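Local coordinates for protein 223aa long hypothetical arylmalonate decarboxylase (Sulfolobus tokodaii, PDB 2DGD) that is of unknown function but probably acts as a decarboxylase of the arylmalonate type, and assembles as an octamer, at residues D91-K105 with V200-K213. Numbering follows the deposited sequence.
Sequences DVVIPEESVYELLKK and VSENAAAMWEALNK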
loop_
_atom_site.group_PDB
_atom_site.type_symbol
_atom_site.label_atom_id
_atom_site.label_comp_id
_atom_site.label_asym_id
_atom_site.label_seq_id
_atom_site.Cartn_x
_atom_site.Cartn_y
_atom_site.Cartn_z
ATOM N N ASP A 91 18.409 -36.554 12.051
ATOM C CA ASP A 91 17.682 -35.323 12.358
ATOM C C ASP A 91 16.422 -35.116 11.527
ATOM O O ASP A 91 15.910 -34.000 11.437
ATOM C CB ASP A 91 18.596 -34.107 12.191
ATOM C CG ASP A 91 19.788 -34.149 13.124
ATOM O OD1 ASP A 91 19.576 -34.377 14.335
ATOM O OD2 ASP A 91 20.928 -33.950 12.647
ATOM N N VAL A 92 15.926 -36.192 10.924
ATOM C CA VAL A 92 14.723 -36.133 10.107
ATOM C C VAL A 92 13.561 -35.592 10.930
ATOM O O VAL A 92 13.493 -35.805 12.143
ATOM C CB VAL A 92 14.336 -37.539 9.582
ATOM C CG1 VAL A 92 13.993 -38.455 10.741
ATOM C CG2 VAL A 92 13.160 -37.443 8.636
ATOM N N VAL A 93 12.656 -34.877 10.269
ATOM C CA VAL A 93 11.485 -34.339 10.937
ATOM C C VAL A 93 10.289 -35.194 10.549
ATOM O O VAL A 93 9.954 -35.310 9.368
ATOM C CB VAL A 93 11.199 -32.881 10.518
ATOM C CG1 VAL A 93 9.842 -32.442 11.059
ATOM C CG2 VAL A 93 12.280 -31.968 11.050
ATOM N N ILE A 94 9.658 -35.807 11.542
ATOM C CA ILE A 94 8.487 -36.632 11.295
ATOM C C ILE A 94 7.290 -35.811 11.746
ATOM O O ILE A 94 7.052 -35.661 12.937
ATOM C CB ILE A 94 8.564 -37.961 12.079
ATOM C CG1 ILE A 94 9.771 -38.766 11.591
ATOM C CG2 ILE A 94 7.288 -38.770 11.877
ATOM C CD1 ILE A 94 9.999 -40.051 12.344
ATOM N N PRO A 95 6.525 -35.257 10.789
ATOM C CA PRO A 95 5.351 -34.435 11.101
ATOM C C PRO A 95 4.476 -34.908 12.262
ATOM O O PRO A 95 4.095 -34.103 13.112
ATOM C CB PRO A 95 4.604 -34.357 9.762
ATOM C CG PRO A 95 5.196 -35.458 8.929
ATOM C CD PRO A 95 6.626 -35.488 9.339
ATOM N N GLU A 96 4.169 -36.201 12.309
ATOM C CA GLU A 96 3.338 -36.746 13.378
ATOM C C GLU A 96 3.955 -36.490 14.759
ATOM O O GLU A 96 3.255 -36.142 15.707
ATOM C CB GLU A 96 3.128 -38.246 13.155
ATOM C CG GLU A 96 2.203 -38.899 14.160
ATOM C CD GLU A 96 1.358 -40.000 13.540
ATOM O OE1 GLU A 96 0.446 -39.685 12.733
ATOM O OE2 GLU A 96 1.610 -41.182 13.862
ATOM N N GLU A 97 5.268 -36.660 14.866
ATOM C CA GLU A 97 5.963 -36.430 16.123
ATOM C C GLU A 97 6.048 -34.936 16.431
ATOM O O GLU A 97 6.106 -34.537 17.591
ATOM C CB GLU A 97 7.370 -37.028 16.066
ATOM C CG GLU A 97 7.399 -38.540 15.887
ATOM C CD GLU A 97 8.807 -39.138 16.034
ATOM O OE1 GLU A 97 8.932 -40.383 15.904
ATOM O OE2 GLU A 97 9.779 -38.374 16.279
ATOM N N SER A 98 6.061 -34.116 15.385
ATOM C CA SER A 98 6.126 -32.664 15.536
ATOM C C SER A 98 4.825 -32.195 16.170
ATOM O O SER A 98 4.822 -31.327 17.045
ATOM C CB SER A 98 6.296 -31.992 14.173
ATOM O OG SER A 98 7.468 -32.440 13.523
ATOM N N VAL A 99 3.719 -32.773 15.712
ATOM C CA VAL A 99 2.404 -32.440 16.234
ATOM C C VAL A 99 2.381 -32.706 17.730
ATOM O O VAL A 99 1.899 -31.892 18.510
ATOM C CB VAL A 99 1.310 -33.297 15.575
ATOM C CG1 VAL A 99 -0.027 -33.032 16.240
ATOM C CG2 VAL A 99 1.236 -32.993 14.091
ATOM N N TYR A 100 2.912 -33.858 18.122
ATOM C CA TYR A 100 2.942 -34.238 19.520
ATOM C C TYR A 100 3.714 -33.229 20.359
ATOM O O TYR A 100 3.224 -32.768 21.386
ATOM C CB TYR A 100 3.561 -35.623 19.680
ATOM C CG TYR A 100 3.577 -36.089 21.111
ATOM C CD1 TYR A 100 2.411 -36.517 21.736
ATOM C CD2 TYR A 100 4.755 -36.049 21.863
ATOM C CE1 TYR A 100 2.412 -36.889 23.071
ATOM C CE2 TYR A 100 4.766 -36.416 23.196
ATOM C CZ TYR A 100 3.593 -36.833 23.795
ATOM O OH TYR A 100 3.596 -37.186 25.121
ATOM N N GLU A 101 4.918 -32.881 19.924
ATOM C CA GLU A 101 5.725 -31.923 20.668
ATOM C C GLU A 101 5.051 -30.559 20.731
ATOM O O GLU A 101 5.047 -29.911 21.777
ATOM C CB GLU A 101 7.116 -31.791 20.041
ATOM C CG GLU A 101 7.926 -33.089 20.076
ATOM C CD GLU A 101 8.179 -33.602 21.495
ATOM O OE1 GLU A 101 8.609 -34.766 21.635
ATOM O OE2 GLU A 101 7.955 -32.843 22.466
ATOM N N LEU A 102 4.467 -30.133 19.615
ATOM C CA LEU A 102 3.789 -28.845 19.562
ATOM C C LEU A 102 2.593 -28.799 20.506
ATOM O O LEU A 102 2.416 -27.828 21.242
ATOM C CB LEU A 102 3.333 -28.543 18.135
ATOM C CG LEU A 102 2.639 -27.192 17.937
ATOM C CD1 LEU A 102 3.521 -26.061 18.428
ATOM C CD2 LEU A 102 2.313 -27.009 16.468
ATOM N N LEU A 103 1.772 -29.846 20.482
ATOM C CA LEU A 103 0.606 -29.913 21.357
ATOM C C LEU A 103 1.048 -29.919 22.817
ATOM O O LEU A 103 0.438 -29.268 23.670
ATOM C CB LEU A 103 -0.223 -31.163 21.062
ATOM C CG LEU A 103 -0.992 -31.163 19.744
ATOM C CD1 LEU A 103 -1.696 -32.494 19.561
ATOM C CD2 LEU A 103 -1.988 -30.033 19.741
ATOM N N LYS A 104 2.116 -30.657 23.102
ATOM C CA LYS A 104 2.625 -30.722 24.458
ATOM C C LYS A 104 3.112 -29.349 24.880
ATOM O O LYS A 104 2.777 -28.865 25.957
ATOM C CB LYS A 104 3.764 -31.736 24.564
ATOM C CG LYS A 104 3.338 -33.112 25.046
ATOM C CD LYS A 104 4.553 -34.020 25.225
ATOM C CE LYS A 104 5.575 -33.446 26.220
ATOM N NZ LYS A 104 6.803 -34.289 26.338
ATOM N N LYS A 105 3.902 -28.712 24.027
ATOM C CA LYS A 105 4.413 -27.396 24.353
ATOM C C LYS A 105 3.265 -26.416 24.564
ATOM O O LYS A 105 3.411 -25.422 25.266
ATOM C CB LYS A 105 5.349 -26.899 23.248
ATOM C CG LYS A 105 5.958 -25.534 23.520
ATOM C CD LYS A 105 7.105 -25.227 22.557
ATOM C CE LYS A 105 7.466 -23.730 22.559
ATOM N NZ LYS A 105 6.406 -22.881 21.917
ATOM N N VAL A 200 -3.878 -27.069 15.008
ATOM C CA VAL A 200 -2.643 -27.628 14.458
ATOM C C VAL A 200 -2.793 -28.611 13.303
ATOM O O VAL A 200 -3.390 -29.679 13.451
ATOM C CB VAL A 200 -1.834 -28.333 15.571
ATOM C CG1 VAL A 200 -0.533 -28.889 15.013
ATOM C CG2 VAL A 200 -1.559 -27.365 16.701
ATOM N N SER A 201 -2.240 -28.255 12.151
ATOM C CA SER A 201 -2.297 -29.142 10.996
ATOM C C SER A 201 -0.956 -29.842 10.945
ATOM O O SER A 201 0.040 -29.334 11.459
ATOM C CB SER A 201 -2.496 -28.361 9.707
ATOM O OG SER A 201 -1.299 -27.710 9.346
ATOM N N GLU A 202 -0.923 -31.004 10.314
ATOM C CA GLU A 202 0.306 -31.768 10.245
ATOM C C GLU A 202 1.413 -31.011 9.518
ATOM O O GLU A 202 2.579 -31.057 9.932
ATOM C CB GLU A 202 0.030 -33.119 9.585
ATOM C CG GLU A 202 1.103 -34.148 9.837
ATOM C CD GLU A 202 0.593 -35.565 9.698
ATOM O OE1 GLU A 202 1.431 -36.491 9.640
ATOM O OE2 GLU A 202 -0.645 -35.755 9.655
ATOM N N ASN A 203 1.056 -30.294 8.454
ATOM C CA ASN A 203 2.055 -29.548 7.711
ATOM C C ASN A 203 2.626 -28.396 8.521
ATOM O O ASN A 203 3.835 -28.179 8.517
ATOM C CB ASN A 203 1.483 -29.041 6.385
ATOM C CG ASN A 203 1.223 -30.163 5.399
ATOM O OD1 ASN A 203 1.905 -31.187 5.421
ATOM N ND2 ASN A 203 0.245 -29.972 4.522
ATOM N N ALA A 204 1.773 -27.663 9.227
ATOM C CA ALA A 204 2.247 -26.544 10.037
ATOM C C ALA A 204 3.177 -27.039 11.151
ATOM O O ALA A 204 4.200 -26.415 11.447
ATOM C CB ALA A 204 1.072 -25.794 10.632
ATOM N N ALA A 205 2.813 -28.160 11.768
ATOM C CA ALA A 205 3.617 -28.735 12.833
ATOM C C ALA A 205 4.982 -29.122 12.282
ATOM O O ALA A 205 6.008 -28.884 12.913
ATOM C CB ALA A 205 2.928 -29.945 13.410
ATOM N N ALA A 206 4.999 -29.714 11.096
ATOM C CA ALA A 206 6.260 -30.113 10.490
ATOM C C ALA A 206 7.179 -28.905 10.277
ATOM O O ALA A 206 8.363 -28.957 10.613
ATOM C CB ALA A 206 6.003 -30.810 9.175
HETATM N N MSE A 207 6.637 -27.821 9.723
HETATM C CA MSE A 207 7.430 -26.615 9.480
HETATM C C MSE A 207 7.917 -26.000 10.780
HETATM O O MSE A 207 9.034 -25.485 10.862
HETATM C CB MSE A 207 6.618 -25.587 8.704
HETATM C CG MSE A 207 6.905 -25.619 7.225
HETATM SE SE MSE A 207 8.761 -25.197 6.827
HETATM C CE MSE A 207 8.518 -23.402 6.125
ATOM N N TRP A 208 7.060 -26.051 11.792
ATOM C CA TRP A 208 7.391 -25.524 13.104
ATOM C C TRP A 208 8.679 -26.180 13.608
ATOM O O TRP A 208 9.631 -25.494 13.977
ATOM C CB TRP A 208 6.243 -25.816 14.064
ATOM C CG TRP A 208 6.547 -25.530 15.494
ATOM C CD1 TRP A 208 6.627 -24.302 16.093
ATOM C CD2 TRP A 208 6.784 -26.498 16.525
ATOM N NE1 TRP A 208 6.893 -24.447 17.436
ATOM C CE2 TRP A 208 6.995 -25.783 17.728
ATOM C CE3 TRP A 208 6.835 -27.899 16.549
ATOM C CZ2 TRP A 208 7.254 -26.427 18.947
ATOM C CZ3 TRP A 208 7.092 -28.540 17.761
ATOM C CH2 TRP A 208 7.298 -27.799 18.942
ATOM N N GLU A 209 8.705 -27.513 13.594
ATOM C CA GLU A 209 9.866 -28.263 14.058
ATOM C C GLU A 209 11.096 -28.013 13.208
ATOM O O GLU A 209 12.184 -27.788 13.736
ATOM C CB GLU A 209 9.572 -29.757 14.075
ATOM C CG GLU A 209 10.573 -30.541 14.904
ATOM C CD GLU A 209 10.301 -32.026 14.914
ATOM O OE1 GLU A 209 10.930 -32.757 14.118
ATOM O OE2 GLU A 209 9.452 -32.463 15.712
ATOM N N ALA A 210 10.929 -28.057 11.893
ATOM C CA ALA A 210 12.043 -27.841 10.982
ATOM C C ALA A 210 12.658 -26.458 11.166
ATOM O O ALA A 210 13.875 -26.320 11.296
ATOM C CB ALA A 210 11.577 -28.021 9.542
ATOM N N LEU A 211 11.812 -25.435 11.175
ATOM C CA LEU A 211 12.270 -24.056 11.330
ATOM C C LEU A 211 12.951 -23.825 12.668
ATOM O O LEU A 211 13.822 -22.967 12.769
ATOM C CB LEU A 211 11.094 -23.091 11.173
ATOM C CG LEU A 211 10.889 -22.366 9.844
ATOM C CD1 LEU A 211 11.587 -23.074 8.708
ATOM C CD2 LEU A 211 9.410 -22.251 9.588
ATOM N N ASN A 212 12.542 -24.582 13.686
ATOM C CA ASN A 212 13.130 -24.463 15.014
ATOM C C ASN A 212 14.524 -25.045 15.016
ATOM O O ASN A 212 15.458 -24.443 15.549
ATOM C CB ASN A 212 12.304 -25.209 16.053
ATOM C CG ASN A 212 11.146 -24.389 16.590
ATOM O OD1 ASN A 212 11.310 -23.231 16.980
ATOM N ND2 ASN A 212 9.967 -24.999 16.633
ATOM N N LYS A 213 14.667 -26.229 14.430
ATOM C CA LYS A 213 15.962 -26.874 14.388
ATOM C C LYS A 213 16.948 -26.041 13.582
ATOM O O LYS A 213 18.107 -25.912 13.969
ATOM C CB LYS A 213 15.823 -28.289 13.823
ATOM C CG LYS A 213 14.993 -29.195 14.729
ATOM C CD LYS A 213 14.559 -30.512 14.070
ATOM C CE LYS A 213 15.549 -31.652 14.304
ATOM N NZ LYS A 213 14.986 -32.968 13.857
HETATM O O HOH W 1 10.198 -35.150 14.318
HETATM O O HOH W 2 3.802 -38.076 9.625
#
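The indole of W208 lies against helix 95-105, with L102 CD1 over one face, 3.8 Å from the centroid of the six-membered ring and 19° off its normal. E101 CB and K105 CD meet the same ring at its edge. L102 CG lies anti to the backbone N (chi1 -178°), toward helix 202-213, and the fork there puts CD1 on the indole and CD2 3.7 Å from V200 CG1. An alanine in place of W208 would probably leave L102 CD1 without the aromatic face it packs on and open a gap beside E101 and K105. At the crossing point A205 is a knob in the hole formed by P95, S98, V99 and L102, its CB 3.6 Å from V99 CG2. Next to it P95 CB packs on E202 CG at 3.5 Å and touches A206.

Polar groups border this apolar centre. S98 OG lies 3.0 Å from E209 OE2, a weak bond whose proton could instead serve I94 O. The carboxylate of E209 also reaches I94 N through a water, and a second water joins E96 N to E202 OE1, while E202 OE2 accepts from the backbone N of C179. K213 NZ donates to D91 O at 2.8 Å, coming from above the carbonyl plane; the D91 carboxylate, OD1 4.8 Å from K213 NZ, may add long-range attraction without touching it.

The short helix axes cross at 80° and approach to 7.8 Å, the small A205 and A206 letting P95 and S98 come close. V93 pairs by its backbone with strand 69-72, and V200 with strand 174-177, so the connections leading into the crossed helices are tied to the two parallel sheets of an alpha/beta fold, consistent with the two-domain architecture of the aspartate/glutamate racemase clan.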